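Local structure of XPF endonuclease (Aeropyrum pernix, 2BGW) at residues Y162-F167 against R173-I178. The protein is a structure-specific, metal-dependent DNA endonuclease of the XPF family, probably acting at junctions between double- and single-stranded DNA in nucleotide excision repair. Numbering follows the deposited sequence.
Sequences YILQSF and RTAERI. With nucleotides of chain C.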
loop_
_atom_site.group_PDB
_atom_site.type_symbol
_atom_site.label_atom_id
_atom_site.label_comp_id
_atom_site.label_asym_id
_atom_site.label_seq_id
_atom_site.Cartn_x
_atom_site.Cartn_y
_atom_site.Cartn_z
ATOM N N TYR A 162 0.626 -9.382 -10.823
ATOM C CA TYR A 162 -0.688 -8.763 -10.950
ATOM C C TYR A 162 -1.594 -9.672 -11.773
ATOM O O TYR A 162 -2.787 -9.835 -11.487
ATOM C CB TYR A 162 -0.541 -7.375 -11.601
ATOM C CG TYR A 162 -1.822 -6.628 -11.877
ATOM C CD1 TYR A 162 -2.800 -6.504 -10.903
ATOM C CD2 TYR A 162 -2.045 -6.029 -13.113
ATOM C CE1 TYR A 162 -3.986 -5.825 -11.160
ATOM C CE2 TYR A 162 -3.214 -5.336 -13.380
ATOM C CZ TYR A 162 -4.185 -5.245 -12.404
ATOM O OH TYR A 162 -5.351 -4.561 -12.642
ATOM N N ILE A 163 -0.999 -10.283 -12.787
ATOM C CA ILE A 163 -1.710 -11.194 -13.662
ATOM C C ILE A 163 -2.083 -12.457 -12.891
ATOM O O ILE A 163 -3.257 -12.803 -12.824
ATOM C CB ILE A 163 -0.944 -11.380 -14.980
ATOM C CG1 ILE A 163 -1.015 -10.045 -15.714
ATOM C CG2 ILE A 163 -1.545 -12.492 -15.822
ATOM C CD1 ILE A 163 -0.042 -9.827 -16.774
ATOM N N LEU A 164 -1.129 -13.093 -12.226
ATOM C CA LEU A 164 -1.486 -14.224 -11.376
ATOM C C LEU A 164 -2.576 -13.876 -10.342
ATOM O O LEU A 164 -3.463 -14.713 -10.128
ATOM C CB LEU A 164 -0.255 -14.847 -10.702
ATOM C CG LEU A 164 0.799 -15.468 -11.635
ATOM C CD1 LEU A 164 2.092 -15.704 -10.900
ATOM C CD2 LEU A 164 0.329 -16.769 -12.238
ATOM N N GLN A 165 -2.537 -12.670 -9.727
ATOM C CA GLN A 165 -3.517 -12.285 -8.654
ATOM C C GLN A 165 -4.978 -12.200 -9.148
ATOM O O GLN A 165 -5.937 -12.428 -8.386
ATOM C CB GLN A 165 -3.140 -10.956 -7.983
ATOM C CG GLN A 165 -2.438 -11.019 -6.594
ATOM C CD GLN A 165 -1.069 -10.259 -6.599
ATOM O OE1 GLN A 165 -1.021 -9.028 -6.519
ATOM N NE2 GLN A 165 0.037 -11.007 -6.735
ATOM N N SER A 166 -5.128 -11.888 -10.429
ATOM C CA SER A 166 -6.433 -11.771 -11.039
ATOM C C SER A 166 -7.205 -13.095 -11.100
ATOM O O SER A 166 -8.392 -13.102 -11.364
ATOM C CB SER A 166 -6.319 -11.124 -12.423
ATOM O OG SER A 166 -5.678 -11.991 -13.350
ATOM N N PHE A 167 -6.538 -14.214 -10.852
ATOM C CA PHE A 167 -7.215 -15.503 -10.800
ATOM C C PHE A 167 -7.931 -15.684 -9.475
ATOM O O PHE A 167 -7.498 -15.148 -8.432
ATOM C CB PHE A 167 -6.220 -16.643 -10.983
ATOM C CG PHE A 167 -5.851 -16.923 -12.428
ATOM C CD1 PHE A 167 -4.997 -16.062 -13.138
ATOM C CD2 PHE A 167 -6.331 -18.063 -13.072
ATOM C CE1 PHE A 167 -4.645 -16.319 -14.467
ATOM C CE2 PHE A 167 -5.979 -18.341 -14.406
ATOM C CZ PHE A 167 -5.137 -17.468 -15.096
ATOM N N ARG A 173 0.465 -14.295 -1.817
ATOM C CA ARG A 173 1.524 -15.218 -1.395
ATOM C C ARG A 173 1.633 -16.296 -2.423
ATOM O O ARG A 173 2.729 -16.667 -2.856
ATOM C CB ARG A 173 1.230 -15.848 -0.022
ATOM N N THR A 174 0.470 -16.780 -2.830
ATOM C CA THR A 174 0.379 -17.828 -3.817
ATOM C C THR A 174 0.969 -17.379 -5.158
ATOM O O THR A 174 1.704 -18.146 -5.797
ATOM C CB THR A 174 -1.055 -18.261 -3.949
ATOM O OG1 THR A 174 -1.417 -18.931 -2.739
ATOM C CG2 THR A 174 -1.229 -19.201 -5.097
ATOM N N ALA A 175 0.680 -16.140 -5.567
ATOM C CA ALA A 175 1.213 -15.632 -6.812
ATOM C C ALA A 175 2.711 -15.723 -6.756
ATOM O O ALA A 175 3.333 -16.154 -7.715
ATOM C CB ALA A 175 0.778 -14.224 -7.049
ATOM N N GLU A 176 3.298 -15.352 -5.625
ATOM C CA GLU A 176 4.747 -15.434 -5.452
ATOM C C GLU A 176 5.268 -16.857 -5.600
ATOM O O GLU A 176 6.145 -17.129 -6.411
ATOM C CB GLU A 176 5.165 -14.861 -4.099
ATOM C CG GLU A 176 5.720 -13.461 -4.186
ATOM C CD GLU A 176 5.332 -12.591 -2.992
ATOM O OE1 GLU A 176 4.977 -13.132 -1.901
ATOM O OE2 GLU A 176 5.396 -11.345 -3.162
ATOM N N ARG A 177 4.701 -17.756 -4.805
ATOM C CA ARG A 177 5.017 -19.176 -4.859
ATOM C C ARG A 177 4.880 -19.752 -6.271
ATOM O O ARG A 177 5.702 -20.562 -6.697
ATOM C CB ARG A 177 4.124 -19.940 -3.878
ATOM C CG ARG A 177 4.403 -19.625 -2.400
ATOM C CD ARG A 177 3.491 -20.410 -1.459
ATOM N NE ARG A 177 3.823 -20.119 -0.065
ATOM C CZ ARG A 177 2.965 -20.199 0.959
ATOM N NH1 ARG A 177 1.699 -20.564 0.774
ATOM N NH2 ARG A 177 3.369 -19.905 2.185
ATOM N N ILE A 178 3.856 -19.326 -7.001
ATOM C CA ILE A 178 3.660 -19.821 -8.345
ATOM C C ILE A 178 4.847 -19.418 -9.201
ATOM O O ILE A 178 5.318 -20.187 -10.026
ATOM C CB ILE A 178 2.314 -19.376 -8.930
ATOM C CG1 ILE A 178 1.191 -20.178 -8.287
ATOM C CG2 ILE A 178 2.258 -19.543 -10.455
ATOM C CD1 ILE A 178 -0.163 -19.547 -8.503
ATOM P P DT C 13 -2.924 -15.757 -1.115
ATOM O OP1 DT C 13 -2.385 -16.195 -2.429
ATOM O OP2 DT C 13 -2.300 -14.577 -0.484
ATOM O "O5'" DT C 13 -4.514 -15.532 -1.164
ATOM C "C5'" DT C 13 -5.435 -16.544 -1.603
ATOM C "C4'" DT C 13 -6.872 -16.023 -1.611
ATOM O "O4'" DT C 13 -7.331 -15.544 -0.304
ATOM C "C3'" DT C 13 -7.113 -14.858 -2.554
ATOM O "O3'" DT C 13 -8.370 -15.118 -3.129
ATOM C "C2'" DT C 13 -7.053 -13.622 -1.629
ATOM C "C1'" DT C 13 -7.652 -14.147 -0.323
ATOM N N1 DT C 13 -7.210 -13.617 1.048
ATOM C C2 DT C 13 -8.148 -13.308 2.030
ATOM O O2 DT C 13 -9.348 -13.373 1.886
ATOM N N3 DT C 13 -7.663 -12.889 3.235
ATOM C C4 DT C 13 -6.349 -12.766 3.603
ATOM O O4 DT C 13 -6.038 -12.388 4.735
ATOM C C5 DT C 13 -5.397 -13.089 2.564
ATOM C C7 DT C 13 -3.963 -12.683 2.711
ATOM C C6 DT C 13 -5.871 -13.502 1.367
ATOM P P DC C 12 0.115 -17.800 4.276
ATOM O OP1 DC C 12 1.073 -18.340 3.274
ATOM O OP2 DC C 12 0.193 -16.398 4.793
ATOM O "O5'" DC C 12 -1.339 -18.158 3.733
ATOM C "C5'" DC C 12 -1.432 -18.319 2.353
ATOM C "C4'" DC C 12 -2.861 -18.109 1.917
ATOM O "O4'" DC C 12 -3.770 -18.143 3.048
ATOM C "C3'" DC C 12 -3.101 -16.773 1.256
ATOM O "O3'" DC C 12 -2.879 -16.983 -0.111
ATOM C "C2'" DC C 12 -4.573 -16.488 1.540
ATOM C "C1'" DC C 12 -4.895 -17.331 2.761
ATOM N N1 DC C 12 -5.190 -16.650 4.049
ATOM C C2 DC C 12 -6.511 -16.333 4.353
ATOM O O2 DC C 12 -7.365 -16.588 3.504
ATOM N N3 DC C 12 -6.793 -15.757 5.556
ATOM C C4 DC C 12 -5.792 -15.516 6.424
ATOM N N4 DC C 12 -6.079 -14.951 7.604
ATOM C C5 DC C 12 -4.430 -15.830 6.121
ATOM C C6 DC C 12 -4.182 -16.392 4.934
#
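Leu-164 and Ala-175 bring the two helices of a helix-hairpin-helix motif together, their CA atoms 5.5 Å apart. The methyl of Ala-175 points toward the partner helix and lies 3.8 Å, CB to CB, from Leu-164; so small a side chain suits a place where backbones come this near. The longer leucine reaches on toward the next turn: with CG anti to its carbonyl carbon (chi1 -63°), it crosses Ile-178 at a slant, CD2 meeting CG2 of that residue at 3.8 Å, while CD1 lies against the carbonyl O of Ala-175 and also borders that CG2. The beta-branched isoleucine offers CG2 directly from its CB, close to its own helix. Gln-165, its chain bent at chi2, lays its amide NE2 beside the Ala-175 methyl, a contact without a hydrogen bond.

Polar contacts serve the DNA strand, chain C. Near the start of the second helix, the amide of Arg-173 donates an almost straight bond (178°) to OP2 of DT13, with N to OP2 at 3.1 Å; the Thr-174 amide donates to OP1 of the same phosphate, whose position is less certain. Phosphate binding by backbone amides at this helix end is characteristic of the motif and needs no particular base. One nucleotide away, the extended chain of Arg-177 carries its guanidinium to DC12, where NH2 makes a weak hydrogen bond to OP1 at 3.0 Å. A leucine in its place would probably leave that phosphate without this positive partner.

The hydrophobic seam continues onto helix 185-188, where Phe-188 touches both Leu-164 and Ile-178. Gln-165 packs on His-78 of helix 67-78, Thr-174 and Ile-178 touch Ile-202 in a loop, and Ile-163 packs against Phe-167 of the second subunit, so the first helix of the motif also faces the dimer interface.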